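Local coordinates for Low density lipoprotein receptor adapter protein 1 (Rattus norvegicus, PDB 3SO6), which links the LDL receptor to the clathrin endocytic machinery, its phosphotyrosine-binding (PTB) domain recognising the NPXY internalization motif in the receptor tail, at residues K9-T14 / R31-A36; A27-I32 / T78-H83; F87-Q92 / H102-T107. All blocks are in the same frame, centred on the assembly; numbering follows the deposited sequence. Where two conformers were deposited one is given.

Contact 1 (K9-T14 / R31-A36); sequences KYLGMT and RIVATA
L11 and I32 share one water: it donates to L11 O over 2.8 Å and to I32 O over 2.9 Å, tying a carbonyl of the strand to one of the helix. The same I32 O also accepts the helical bond from A36 N, which makes it a doubly used acceptor. Further along, R31 NE donates to T14 OG1 at 3.0 Å, almost straight at 171° and with the hydroxyl oxygen in the guanidinium plane. The bend of the arginine chain at chi3 (-70°) swings the guanidinium across T14, the two side chains meeting at about a right angle, while NH2 bonds to L15 O. Two adjoining polar groups of the strand are thereby held by one flat cation.

The rest of the contact is apolar. I32 drives both branches into the strand: CG2 meets L11 CB at 3.6 Å, whereas CD1 reaches G12 O and CG1 lies 3.7 Å from T14 CG2. L11 spreads its methyls along the helix, CD2 to A36 CB at 3.9 Å and CD1 beside V33 CG2. G12 takes a backbone conformation with positive phi that suits glycine, and with L11 it forms a classic beta bulge opposite A103.

The contact thus seats helix 22-38 on strand 4-16 of the PTB domain; the axes of the two segments approach to 7.4 Å, their directions 119° apart. The helix spans more than this strand: I32 also packs on A103 of strand 99-105, and V33, like L11, touches V86 of strand 86-92.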
ATOM      1  N   LYS A   9       8.699  -8.142  -1.432  1.00 14.54           N
ATOM      2  CA  LYS A   9       9.681  -7.943  -0.376  1.00 13.09           C
ATOM      3  C   LYS A   9       9.394  -6.596   0.265  1.00 13.22           C
ATOM      4  O   LYS A   9       9.098  -5.634  -0.439  1.00 15.56           O
ATOM      5  CB  LYS A   9      11.080  -7.971  -0.946  1.00 15.41           C
ATOM      6  CG  LYS A   9      11.480  -9.362  -1.353  1.00 18.72           C
ATOM      7  CD  LYS A   9      12.842  -9.345  -2.028  1.00 26.15           C
ATOM      8  CE  LYS A   9      13.205 -10.638  -2.807  1.00 31.01           C
ATOM      9  NZ  LYS A   9      14.641 -10.662  -3.194  1.00 37.14           N
ATOM     10  N   TYR A  10       9.399  -6.512   1.614  1.00 13.31           N
ATOM     11  CA  TYR A  10       9.080  -5.276   2.329  1.00 13.57           C
ATOM     12  C   TYR A  10      10.323  -4.418   2.468  1.00 11.90           C
ATOM     13  O   TYR A  10      11.317  -4.834   3.035  1.00 14.78           O
ATOM     14  CB  TYR A  10       8.582  -5.637   3.720  1.00 14.12           C
ATOM     15  CG  TYR A  10       8.154  -4.389   4.503  1.00 14.77           C
ATOM     16  CD1 TYR A  10       7.297  -3.370   3.929  1.00 13.92           C
ATOM     17  CD2 TYR A  10       8.577  -4.200   5.820  1.00 15.61           C
ATOM     18  CE1 TYR A  10       6.859  -2.306   4.675  1.00 16.22           C
ATOM     19  CE2 TYR A  10       8.126  -3.080   6.557  1.00 17.89           C
ATOM     20  CZ  TYR A  10       7.267  -2.146   6.020  1.00 13.51           C
ATOM     21  OH  TYR A  10       6.796  -1.083   6.743  1.00 19.27           O
ATOM     22  N   LEU A  11      10.282  -3.221   1.880  1.00 12.59           N
ATOM     23  CA  LEU A  11      11.421  -2.306   2.031  1.00 12.50           C
ATOM     24  C   LEU A  11      11.427  -1.556   3.359  1.00 12.84           C
ATOM     25  O   LEU A  11      12.515  -1.334   3.932  1.00 16.01           O
ATOM     26  CB  LEU A  11      11.384  -1.309   0.865  1.00 12.87           C
ATOM     27  CG  LEU A  11      11.776  -1.874  -0.550  1.00 12.06           C
ATOM     28  CD1 LEU A  11      11.241  -0.987  -1.703  1.00 12.46           C
ATOM     29  CD2 LEU A  11      13.315  -1.962  -0.685  1.00 15.25           C
ATOM     30  N   GLY A  12      10.270  -1.202   3.859  1.00 12.83           N
ATOM     31  CA  GLY A  12      10.183  -0.441   5.080  1.00 13.01           C
ATOM     32  C   GLY A  12       9.152   0.685   4.967  1.00 10.05           C
ATOM     33  O   GLY A  12       8.350   0.739   4.014  1.00 11.09           O
ATOM     34  N   MET A  13       9.194   1.543   5.971  1.00 12.72           N
ATOM     35  CA  MET A  13       8.222   2.636   6.085  1.00 13.73           C
ATOM     36  C   MET A  13       8.908   3.914   6.483  1.00 11.66           C
ATOM     37  O   MET A  13       9.989   3.915   7.086  1.00 15.50           O
ATOM     38  CB  MET A  13       7.114   2.269   7.086  1.00 15.76           C
ATOM     39  CG  MET A  13       7.552   2.005   8.503  1.00 24.03           C
ATOM     40  SD  MET A  13       6.127   2.621   9.612  1.00 39.89           S
ATOM     41  CE  MET A  13       6.494   4.349   8.893  1.00 19.25           C
ATOM     42  N   THR A  14       8.235   4.988   6.155  1.00 12.90           N
ATOM     43  CA  THR A  14       8.606   6.317   6.650  1.00 12.48           C
ATOM     44  C   THR A  14       7.360   7.133   6.867  1.00 12.33           C
ATOM     45  O   THR A  14       6.348   6.919   6.179  1.00 14.36           O
ATOM     46  CB  THR A  14       9.564   6.973   5.610  1.00 14.68           C
ATOM     47  OG1 THR A  14      10.140   8.143   6.199  1.00 17.56           O
ATOM     48  CG2 THR A  14       8.836   7.317   4.324  1.00 14.49           C
ATOM     49  N   ARG A  31      13.526   7.729   0.441  1.00 12.00           N
ATOM     50  CA  ARG A  31      14.085   7.552   1.753  1.00 13.17           C
ATOM     51  C   ARG A  31      14.088   6.094   2.137  1.00 11.36           C
ATOM     52  O   ARG A  31      15.105   5.596   2.701  1.00 12.54           O
ATOM     53  CB  ARG A  31      13.166   8.266   2.810  1.00 15.87           C
ATOM     54  CG  ARG A  31      13.223   9.762   2.915  1.00 21.48           C
ATOM     55  CD  ARG A  31      12.608  10.311   4.195  1.00 22.74           C
ATOM     56  NE  ARG A  31      11.141  10.194   4.271  1.00 20.30           N
ATOM     57  CZ  ARG A  31      10.252  11.002   3.650  1.00 17.46           C
ATOM     58  NH1 ARG A  31      10.631  11.872   2.735  1.00 20.61           N
ATOM     59  NH2 ARG A  31       8.957  10.900   3.892  1.00 20.16           N
ATOM     60  N   ILE A  32      12.948   5.404   1.916  1.00 10.37           N
ATOM     61  CA  ILE A  32      12.852   4.024   2.362  1.00 10.83           C
ATOM     62  C   ILE A  32      13.859   3.184   1.569  1.00  9.94           C
ATOM     63  O   ILE A  32      14.503   2.311   2.151  1.00 10.83           O
ATOM     64  CB  ILE A  32      11.391   3.526   2.084  1.00  9.91           C
ATOM     65  CG1 ILE A  32      10.377   4.234   2.996  1.00 11.83           C
ATOM     66  CG2 ILE A  32      11.322   2.021   2.259  1.00 12.47           C
ATOM     67  CD1 ILE A  32       8.932   4.032   2.508  1.00 12.30           C
ATOM     68  N   VAL A  33      13.943   3.367   0.276  1.00 10.18           N
ATOM     69  CA  VAL A  33      14.901   2.571  -0.526  1.00 10.96           C
ATOM     70  C   VAL A  33      16.354   2.806  -0.058  1.00  9.43           C
ATOM     71  O   VAL A  33      17.112   1.868   0.074  1.00 10.46           O
ATOM     72  CB  VAL A  33      14.756   2.899  -2.057  1.00 10.46           C
ATOM     73  CG1 VAL A  33      15.883   2.370  -2.810  1.00 12.97           C
ATOM     74  CG2 VAL A  33      13.432   2.354  -2.586  1.00 13.22           C
ATOM     75  N   ALA A  34      16.731   4.058   0.215  1.00 10.56           N
ATOM     76  CA  ALA A  34      18.129   4.347   0.612  1.00 11.07           C
ATOM     77  C   ALA A  34      18.380   3.645   1.973  1.00  9.76           C
ATOM     78  O   ALA A  34      19.459   3.054   2.164  1.00 11.92           O
ATOM     79  CB  ALA A  34      18.351   5.863   0.649  1.00 12.71           C
ATOM     80  N   THR A  35      17.416   3.708   2.885  1.00 10.83           N
ATOM     81  CA  THR A  35      17.600   3.016   4.225  1.00 13.00           C
ATOM     82  C   THR A  35      17.734   1.524   4.053  1.00 11.58           C
ATOM     83  O   THR A  35      18.608   0.906   4.639  1.00 14.77           O
ATOM     84  CB  THR A  35      16.426   3.385   5.191  1.00 13.25           C
ATOM     85  OG1 THR A  35      16.473   4.826   5.313  1.00 17.17           O
ATOM     86  CG2 THR A  35      16.537   2.661   6.514  1.00 16.60           C
ATOM     87  N   ALA A  36      16.959   0.929   3.136  1.00 12.33           N
ATOM     88  CA  ALA A  36      17.008  -0.521   2.980  1.00 11.59           C
ATOM     89  C   ALA A  36      18.348  -0.899   2.369  1.00 12.35           C
ATOM     90  O   ALA A  36      18.960  -1.917   2.768  1.00 14.25           O
ATOM     91  CB  ALA A  36      15.864  -0.950   2.063  1.00 13.16           C
TER
HETATM   92  O   HOH W   1      13.818   1.025   4.712  1.00 20.70           O

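Contact 2 (A27-I32 / T78-H83); sequences AAVKRI and TADKMH
The imidazole of H83 takes V29 CG1 and K30 CA obliquely, and at its edge, in the ring plane, a water lies 2.8 Å from NE2. The second flat group is the D80 carboxylate, which meets the V29 side chain coming from the opposite direction: V29 CG1 is 3.6 Å from D80 OD2, and V29 CB is 3.8 Å from D80 OD1. D80 and H83 together form an Asx motif at the turn that follows strand 74-79 of the PTB fold. H83 N donates to D80 OD2 at 2.9 Å, approaching on the anti side and 20° out of the carboxylate plane. This bond satisfies an oxygen that otherwise faces a valine methyl, and it helps to fix the carboxylate against the helix.

V29 carries the apolar side of the contact. With CG1 opposite the backbone N (chi1 164°), this methyl reaches both the carboxylate and H83 CB, the latter at 3.9 Å, and V29 packs further on V86 and A88 of strand 86-92. Just before the turn, T78 and A79 pair with the bound receptor peptide in an antiparallel ladder, and T78 also touches S25, so helix 22-38 packs close to the strand that receives the ligand. At its solvent side the join is made through water: K30 NZ donates over 2.9 Å to the water that lies in the plane of the H83 ring.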
ATOM      1  N   ALA A  27       9.203  11.138  -2.504  1.00 10.85           N
ATOM      2  CA  ALA A  27      10.257  11.393  -1.516  1.00 11.15           C
ATOM      3  C   ALA A  27      10.313  10.311  -0.490  1.00 10.00           C
ATOM      4  O   ALA A  27      11.392   9.908  -0.032  1.00 11.38           O
ATOM      5  CB  ALA A  27      10.067  12.762  -0.877  1.00 11.91           C
ATOM      6  N   ALA A  28       9.160   9.743  -0.130  1.00 10.59           N
ATOM      7  CA  ALA A  28       9.105   8.696   0.900  1.00 10.58           C
ATOM      8  C   ALA A  28       9.832   7.456   0.349  1.00 10.18           C
ATOM      9  O   ALA A  28      10.573   6.816   1.079  1.00 11.16           O
ATOM     10  CB  ALA A  28       7.689   8.320   1.263  1.00 11.66           C
ATOM     11  N   VAL A  29       9.491   7.083  -0.874  1.00  9.78           N
ATOM     12  CA  VAL A  29      10.073   5.889  -1.462  1.00  9.16           C
ATOM     13  C   VAL A  29      11.588   6.119  -1.565  1.00 10.35           C
ATOM     14  O   VAL A  29      12.357   5.183  -1.305  1.00 10.85           O
ATOM     15  CB  VAL A  29       9.453   5.543  -2.856  1.00  9.80           C
ATOM     16  CG1 VAL A  29      10.350   4.504  -3.648  1.00 10.81           C
ATOM     17  CG2 VAL A  29       8.035   5.020  -2.673  1.00 11.52           C
ATOM     18  N   LYS A  30      12.058   7.326  -1.938  1.00 10.57           N
ATOM     19  CA  LYS A  30      13.488   7.551  -2.011  1.00 12.13           C
ATOM     20  C   LYS A  30      14.143   7.256  -0.650  1.00 11.55           C
ATOM     21  O   LYS A  30      15.203   6.614  -0.574  1.00 12.73           O
ATOM     22  CB  LYS A  30      13.750   9.029  -2.496  1.00 14.22           C
ATOM     23  CG  LYS A  30      15.193   9.490  -2.463  1.00 19.48           C
ATOM     24  CD  LYS A  30      15.371  11.033  -2.764  1.00 26.38           C
ATOM     25  CE  LYS A  30      16.777  11.419  -3.309  1.00 32.26           C
ATOM     26  NZ  LYS A  30      16.970  10.819  -4.725  1.00 33.59           N
ATOM     27  N   ARG A  31      13.526   7.729   0.441  1.00 12.00           N
ATOM     28  CA  ARG A  31      14.085   7.552   1.753  1.00 13.17           C
ATOM     29  C   ARG A  31      14.088   6.094   2.137  1.00 11.36           C
ATOM     30  O   ARG A  31      15.105   5.596   2.701  1.00 12.54           O
ATOM     31  CB  ARG A  31      13.166   8.266   2.810  1.00 15.87           C
ATOM     32  CG  ARG A  31      13.223   9.762   2.915  1.00 21.48           C
ATOM     33  CD  ARG A  31      12.608  10.311   4.195  1.00 22.74           C
ATOM     34  NE  ARG A  31      11.141  10.194   4.271  1.00 20.30           N
ATOM     35  CZ  ARG A  31      10.252  11.002   3.650  1.00 17.46           C
ATOM     36  NH1 ARG A  31      10.631  11.872   2.735  1.00 20.61           N
ATOM     37  NH2 ARG A  31       8.957  10.900   3.892  1.00 20.16           N
ATOM     38  N   ILE A  32      12.948   5.404   1.916  1.00 10.37           N
ATOM     39  CA  ILE A  32      12.852   4.024   2.362  1.00 10.83           C
ATOM     40  C   ILE A  32      13.859   3.184   1.569  1.00  9.94           C
ATOM     41  O   ILE A  32      14.503   2.311   2.151  1.00 10.83           O
ATOM     42  CB  ILE A  32      11.391   3.526   2.084  1.00  9.91           C
ATOM     43  CG1 ILE A  32      10.377   4.234   2.996  1.00 11.83           C
ATOM     44  CG2 ILE A  32      11.322   2.021   2.259  1.00 12.47           C
ATOM     45  CD1 ILE A  32       8.932   4.032   2.508  1.00 12.30           C
ATOM     46  N   THR A  78       0.896   3.933  -5.188  1.00  8.79           N
ATOM     47  CA  THR A  78       1.794   4.313  -6.288  1.00  9.09           C
ATOM     48  C   THR A  78       2.652   3.160  -6.801  1.00  8.06           C
ATOM     49  O   THR A  78       3.136   2.379  -5.992  1.00  9.60           O
ATOM     50  CB  THR A  78       2.708   5.494  -5.826  1.00 10.40           C
ATOM     51  OG1 THR A  78       3.581   5.886  -6.869  1.00 13.28           O
ATOM     52  CG2 THR A  78       3.611   5.122  -4.607  1.00 13.80           C
ATOM     53  N   ALA A  79       2.854   3.124  -8.117  1.00 10.10           N
ATOM     54  CA  ALA A  79       3.968   2.453  -8.689  1.00 10.61           C
ATOM     55  C   ALA A  79       4.984   3.600  -8.921  1.00 10.62           C
ATOM     56  O   ALA A  79       4.727   4.495  -9.760  1.00 12.88           O
ATOM     57  CB  ALA A  79       3.578   1.774  -9.970  1.00 11.57           C
ATOM     58  N   ASP A  80       6.070   3.623  -8.166  1.00 11.67           N
ATOM     59  CA  ASP A  80       6.976   4.831  -8.165  1.00 12.59           C
ATOM     60  C   ASP A  80       7.624   5.084  -9.529  1.00 12.67           C
ATOM     61  O   ASP A  80       7.931   4.143 -10.268  1.00 13.40           O
ATOM     62  CB  ASP A  80       8.046   4.606  -7.062  1.00 11.92           C
ATOM     63  CG  ASP A  80       8.801   5.855  -6.741  1.00 13.25           C
ATOM     64  OD1 ASP A  80       8.183   6.807  -6.263  1.00 13.88           O
ATOM     65  OD2 ASP A  80      10.036   5.890  -6.954  1.00 14.08           O
ATOM     66  N   LYS A  81       7.797   6.369  -9.874  1.00 12.55           N
ATOM     67  CA  LYS A  81       8.460   6.697 -11.158  1.00 13.93           C
ATOM     68  C   LYS A  81       9.945   6.403 -11.138  1.00 15.11           C
ATOM     69  O   LYS A  81      10.460   5.718 -12.032  1.00 16.66           O
ATOM     70  CB  LYS A  81       8.279   8.183 -11.445  1.00 15.95           C
ATOM     71  CG  LYS A  81       8.849   8.627 -12.804  1.00 18.41           C
ATOM     72  CD  LYS A  81       8.670  10.147 -12.979  1.00 23.47           C
ATOM     73  CE  LYS A  81       9.413  10.616 -14.228  1.00 28.98           C
ATOM     74  NZ  LYS A  81       9.375  12.134 -14.302  1.00 35.06           N
ATOM     75  N   MET A  82      10.681   6.957 -10.171  0.50 14.29           N
ATOM     76  CA  MET A  82      12.130   6.781 -10.153  0.50 14.68           C
ATOM     77  C   MET A  82      12.486   5.323  -9.863  0.50 13.33           C
ATOM     78  O   MET A  82      13.317   4.716 -10.558  0.50 13.50           O
ATOM     79  CB  MET A  82      12.745   7.695  -9.088  0.50 16.99           C
ATOM     80  CG  MET A  82      14.204   7.399  -8.810  0.50 18.44           C
ATOM     81  SD  MET A  82      15.084   8.783  -8.122  0.50 27.22           S
ATOM     82  CE  MET A  82      15.147   9.753  -9.604  0.50 21.17           C
ATOM     83  N   HIS A  83      11.917   4.771  -8.802  1.00 12.56           N
ATOM     84  CA  HIS A  83      12.289   3.410  -8.331  1.00 11.61           C
ATOM     85  C   HIS A  83      11.168   2.524  -8.841  1.00 11.76           C
ATOM     86  O   HIS A  83      10.195   2.229  -8.117  1.00 11.48           O
ATOM     87  CB  HIS A  83      12.402   3.400  -6.811  1.00 12.82           C
ATOM     88  CG  HIS A  83      13.530   4.236  -6.317  1.00 14.01           C
ATOM     89  ND1 HIS A  83      14.858   3.818  -6.405  1.00 18.91           N
ATOM     90  CD2 HIS A  83      13.558   5.469  -5.740  1.00 18.32           C
ATOM     91  CE1 HIS A  83      15.646   4.768  -5.908  1.00 19.31           C
ATOM     92  NE2 HIS A  83      14.889   5.798  -5.560  1.00 19.23           N
TER
HETATM   93  O   HOH W   2      16.624   7.923  -4.945  1.00 31.12           O

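Contact 3 (F87-Q92 / H102-T107); sequences FAYIAQ and HAFLCT
H102, within strand 99-105, makes a closed pair of backbone bonds to Y89, H102 N giving to Y89 O at 2.9 Å and H102 O taking Y89 N. On the same sheet face, H102 CB sits over the tyrosine ring in a CH-pi contact, 4.1 Å from its centroid. The Y89 hydroxyl in turn lies above the imidazole, 3.6 Å from H102 CG. The two rings are nearly parallel, planes at 19°, but so displaced that they hardly overlap. Y89 arrives there because chi1 of 69° sets its ring between the backbone N and the carbonyl carbon. The imidazole is gripped at both nitrogens, ND1 by Y10 OH and NE2 by E100 OE1, which fixes its rotation.

A103 follows as a non-hydrogen-bonded pair with A88, their CB atoms 4.0 Å apart on the other face. At F104 the bonding resumes: F104 N to F87 O is 2.8 Å, and F87 N returns to F104 O. F87 O also lies in the plane of the F104 ring, at its edge. The F104 and F87 side chains run side by side, while F104 CE1 reaches Y89 CE2 at 3.6 Å. Past the strand, C106 brings SG to within 4.2 Å of F87 CB.

This antiparallel hairpin lies in the middle of the domain. Its aromatic face looks into the core, Y89 and F104 against L57 of strand 54-59 and F87 against V115, T116 and V119 of helix 109-131, while strands 4-16 and 74-79 flank it in the sheet.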
ATOM      1  N   PHE A  87       6.244  -0.666  -5.363  1.00  8.86           N
ATOM      2  CA  PHE A  87       4.860  -0.310  -5.068  1.00  9.04           C
ATOM      3  C   PHE A  87       4.816   0.259  -3.633  1.00  8.01           C
ATOM      4  O   PHE A  87       5.475  -0.315  -2.731  1.00  9.58           O
ATOM      5  CB  PHE A  87       4.017  -1.580  -5.141  1.00 10.02           C
ATOM      6  CG  PHE A  87       2.676  -1.390  -4.441  1.00  9.40           C
ATOM      7  CD1 PHE A  87       1.660  -0.604  -5.019  1.00  9.65           C
ATOM      8  CD2 PHE A  87       2.443  -1.954  -3.175  1.00 10.99           C
ATOM      9  CE1 PHE A  87       0.454  -0.376  -4.350  1.00 11.76           C
ATOM     10  CE2 PHE A  87       1.274  -1.648  -2.489  1.00 12.80           C
ATOM     11  CZ  PHE A  87       0.277  -0.897  -3.068  1.00 13.88           C
ATOM     12  N   ALA A  88       4.047   1.318  -3.416  1.00  7.83           N
ATOM     13  CA  ALA A  88       3.922   1.827  -2.053  1.00  8.56           C
ATOM     14  C   ALA A  88       2.494   2.292  -1.823  1.00  8.58           C
ATOM     15  O   ALA A  88       1.751   2.710  -2.760  1.00  9.45           O
ATOM     16  CB  ALA A  88       4.952   2.958  -1.756  1.00  9.26           C
ATOM     17  N   TYR A  89       2.112   2.297  -0.565  1.00 10.11           N
ATOM     18  CA  TYR A  89       0.848   2.967  -0.160  1.00 10.16           C
ATOM     19  C   TYR A  89       1.052   3.903   0.967  1.00  9.71           C
ATOM     20  O   TYR A  89       2.078   3.773   1.697  1.00 11.09           O
ATOM     21  CB  TYR A  89      -0.272   1.939   0.107  1.00 12.08           C
ATOM     22  CG  TYR A  89      -0.071   1.078   1.329  1.00 11.85           C
ATOM     23  CD1 TYR A  89      -0.399   1.583   2.595  1.00 13.42           C
ATOM     24  CD2 TYR A  89       0.538  -0.178   1.255  1.00 13.50           C
ATOM     25  CE1 TYR A  89      -0.185   0.866   3.734  1.00 14.57           C
ATOM     26  CE2 TYR A  89       0.743  -0.977   2.450  1.00 14.54           C
ATOM     27  CZ  TYR A  89       0.365  -0.405   3.667  1.00 14.43           C
ATOM     28  OH  TYR A  89       0.592  -1.135   4.819  1.00 18.14           O
ATOM     29  N   ILE A  90       0.150   4.858   1.144  1.00 10.82           N
ATOM     30  CA  ILE A  90       0.171   5.725   2.342  1.00 10.56           C
ATOM     31  C   ILE A  90      -1.100   5.306   3.140  1.00 11.53           C
ATOM     32  O   ILE A  90      -2.212   5.241   2.541  1.00 11.76           O
ATOM     33  CB  ILE A  90       0.158   7.202   1.987  1.00 11.86           C
ATOM     34  CG1 ILE A  90       1.435   7.545   1.178  1.00 13.65           C
ATOM     35  CG2 ILE A  90       0.105   8.055   3.224  1.00 14.51           C
ATOM     36  CD1 ILE A  90       1.488   8.967   0.604  1.00 14.34           C
ATOM     37  N   ALA A  91      -0.971   5.143   4.469  1.00 12.43           N
ATOM     38  CA  ALA A  91      -2.136   4.903   5.269  1.00 12.76           C
ATOM     39  C   ALA A  91      -1.968   5.551   6.605  1.00 13.04           C
ATOM     40  O   ALA A  91      -0.859   5.573   7.160  1.00 15.88           O
ATOM     41  CB  ALA A  91      -2.323   3.402   5.474  1.00 13.33           C
ATOM     42  N   GLN A  92      -3.083   6.040   7.135  1.00 14.21           N
ATOM     43  CA  GLN A  92      -3.071   6.610   8.458  1.00 16.09           C
ATOM     44  C   GLN A  92      -2.983   5.418   9.438  1.00 16.52           C
ATOM     45  O   GLN A  92      -3.588   4.351   9.240  1.00 18.40           O
ATOM     46  CB  GLN A  92      -4.415   7.343   8.729  1.00 16.37           C
ATOM     47  CG  GLN A  92      -4.474   8.056  10.082  1.00 18.33           C
ATOM     48  CD  GLN A  92      -5.461   9.216  10.049  1.00 22.79           C
ATOM     49  OE1 GLN A  92      -6.622   9.051   9.653  1.00 25.89           O
ATOM     50  NE2 GLN A  92      -5.024  10.399  10.577  1.00 24.47           N
ATOM     51  N   HIS A 102       4.348   2.879   3.276  1.00 10.78           N
ATOM     52  CA  HIS A 102       4.937   1.555   3.303  1.00 10.95           C
ATOM     53  C   HIS A 102       5.291   1.097   1.874  1.00 10.49           C
ATOM     54  O   HIS A 102       4.455   1.207   0.962  1.00 11.71           O
ATOM     55  CB  HIS A 102       3.978   0.506   3.891  1.00 12.84           C
ATOM     56  CG  HIS A 102       3.666   0.734   5.342  1.00 13.08           C
ATOM     57  ND1 HIS A 102       4.274   0.035   6.361  1.00 17.01           N
ATOM     58  CD2 HIS A 102       2.827   1.622   5.941  1.00 17.87           C
ATOM     59  CE1 HIS A 102       3.782   0.434   7.523  1.00 16.10           C
ATOM     60  NE2 HIS A 102       2.932   1.429   7.308  1.00 18.62           N
ATOM     61  N   ALA A 103       6.565   0.691   1.652  1.00  9.80           N
ATOM     62  CA  ALA A 103       7.058   0.401   0.328  1.00  9.00           C
ATOM     63  C   ALA A 103       7.497  -1.045   0.176  1.00  9.09           C
ATOM     64  O   ALA A 103       8.052  -1.630   1.121  1.00 10.75           O
ATOM     65  CB  ALA A 103       8.185   1.354  -0.053  1.00 11.07           C
ATOM     66  N   PHE A 104       7.222  -1.598  -1.022  1.00  9.50           N
ATOM     67  CA  PHE A 104       7.484  -2.978  -1.308  1.00  9.98           C
ATOM     68  C   PHE A 104       8.224  -3.082  -2.623  1.00  9.23           C
ATOM     69  O   PHE A 104       7.898  -2.409  -3.625  1.00 10.68           O
ATOM     70  CB  PHE A 104       6.141  -3.750  -1.438  1.00  9.42           C
ATOM     71  CG  PHE A 104       5.296  -3.621  -0.196  1.00 11.39           C
ATOM     72  CD1 PHE A 104       4.533  -2.480   0.038  1.00 12.81           C
ATOM     73  CD2 PHE A 104       5.333  -4.660   0.807  1.00 11.54           C
ATOM     74  CE1 PHE A 104       3.805  -2.374   1.254  1.00 11.92           C
ATOM     75  CE2 PHE A 104       4.601  -4.524   1.992  1.00 14.04           C
ATOM     76  CZ  PHE A 104       3.873  -3.360   2.197  1.00 13.62           C
ATOM     77  N   LEU A 105       9.224  -3.957  -2.653  1.00 11.01           N
ATOM     78  CA  LEU A 105      10.023  -4.176  -3.844  1.00 11.43           C
ATOM     79  C   LEU A 105       9.430  -5.392  -4.607  1.00 12.76           C
ATOM     80  O   LEU A 105       9.181  -6.473  -4.007  1.00 13.45           O
ATOM     81  CB  LEU A 105      11.441  -4.528  -3.442  1.00 12.01           C
ATOM     82  CG  LEU A 105      12.367  -4.763  -4.631  1.00 14.25           C
ATOM     83  CD1 LEU A 105      12.710  -3.491  -5.413  1.00 14.01           C
ATOM     84  CD2 LEU A 105      13.729  -5.272  -4.090  1.00 17.05           C
ATOM     85  N   CYS A 106       9.159  -5.158  -5.895  1.00 12.71           N
ATOM     86  CA  CYS A 106       8.623  -6.176  -6.789  1.00 12.53           C
ATOM     87  C   CYS A 106       9.799  -6.661  -7.631  1.00 14.68           C
ATOM     88  O   CYS A 106      10.833  -6.004  -7.778  1.00 15.72           O
ATOM     89  CB  CYS A 106       7.518  -5.583  -7.664  1.00 13.62           C
ATOM     90  SG  CYS A 106       6.207  -4.790  -6.664  1.00 13.37           S
ATOM     91  N   THR A 107       9.604  -7.773  -8.306  1.00 16.81           N
ATOM     92  CA  THR A 107      10.636  -8.243  -9.262  1.00 18.59           C
ATOM     93  C   THR A 107      10.813  -7.387 -10.475  1.00 19.04           C
ATOM     94  O   THR A 107      11.955  -7.317 -11.052  1.00 21.80           O
ATOM     95  CB  THR A 107      10.368  -9.721  -9.695  1.00 20.27           C
ATOM     96  OG1 THR A 107       8.996  -9.793 -10.120  1.00 24.22           O
ATOM     97  CG2 THR A 107      10.474 -10.601  -8.482  1.00 21.80           C
TER

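In the fold
The three contacts lie with centres 9 Å apart pairwise. Contacts 1 and 2 share R31 and I32 of helix 22-38, and T14 CG2 packs on A28 CB at 3.4 Å where they join. The helix packs on the side of the sheet that carries A88 and A103: I32 CD1 meets A103 CB, and V29 CG2 meets A88 CB, each at 3.8 Å. In the sheet, Y10 OH bonds H102 ND1 (2.8 Å), linking contacts 1 and 3, while T78 N bonds A88 O (2.8 Å), linking 2 and 3. The receptor peptide extends this sheet beyond T78 and A79, and Q92 OE1 of contact 3 hydrogen-bonds to a polar side chain of the peptide.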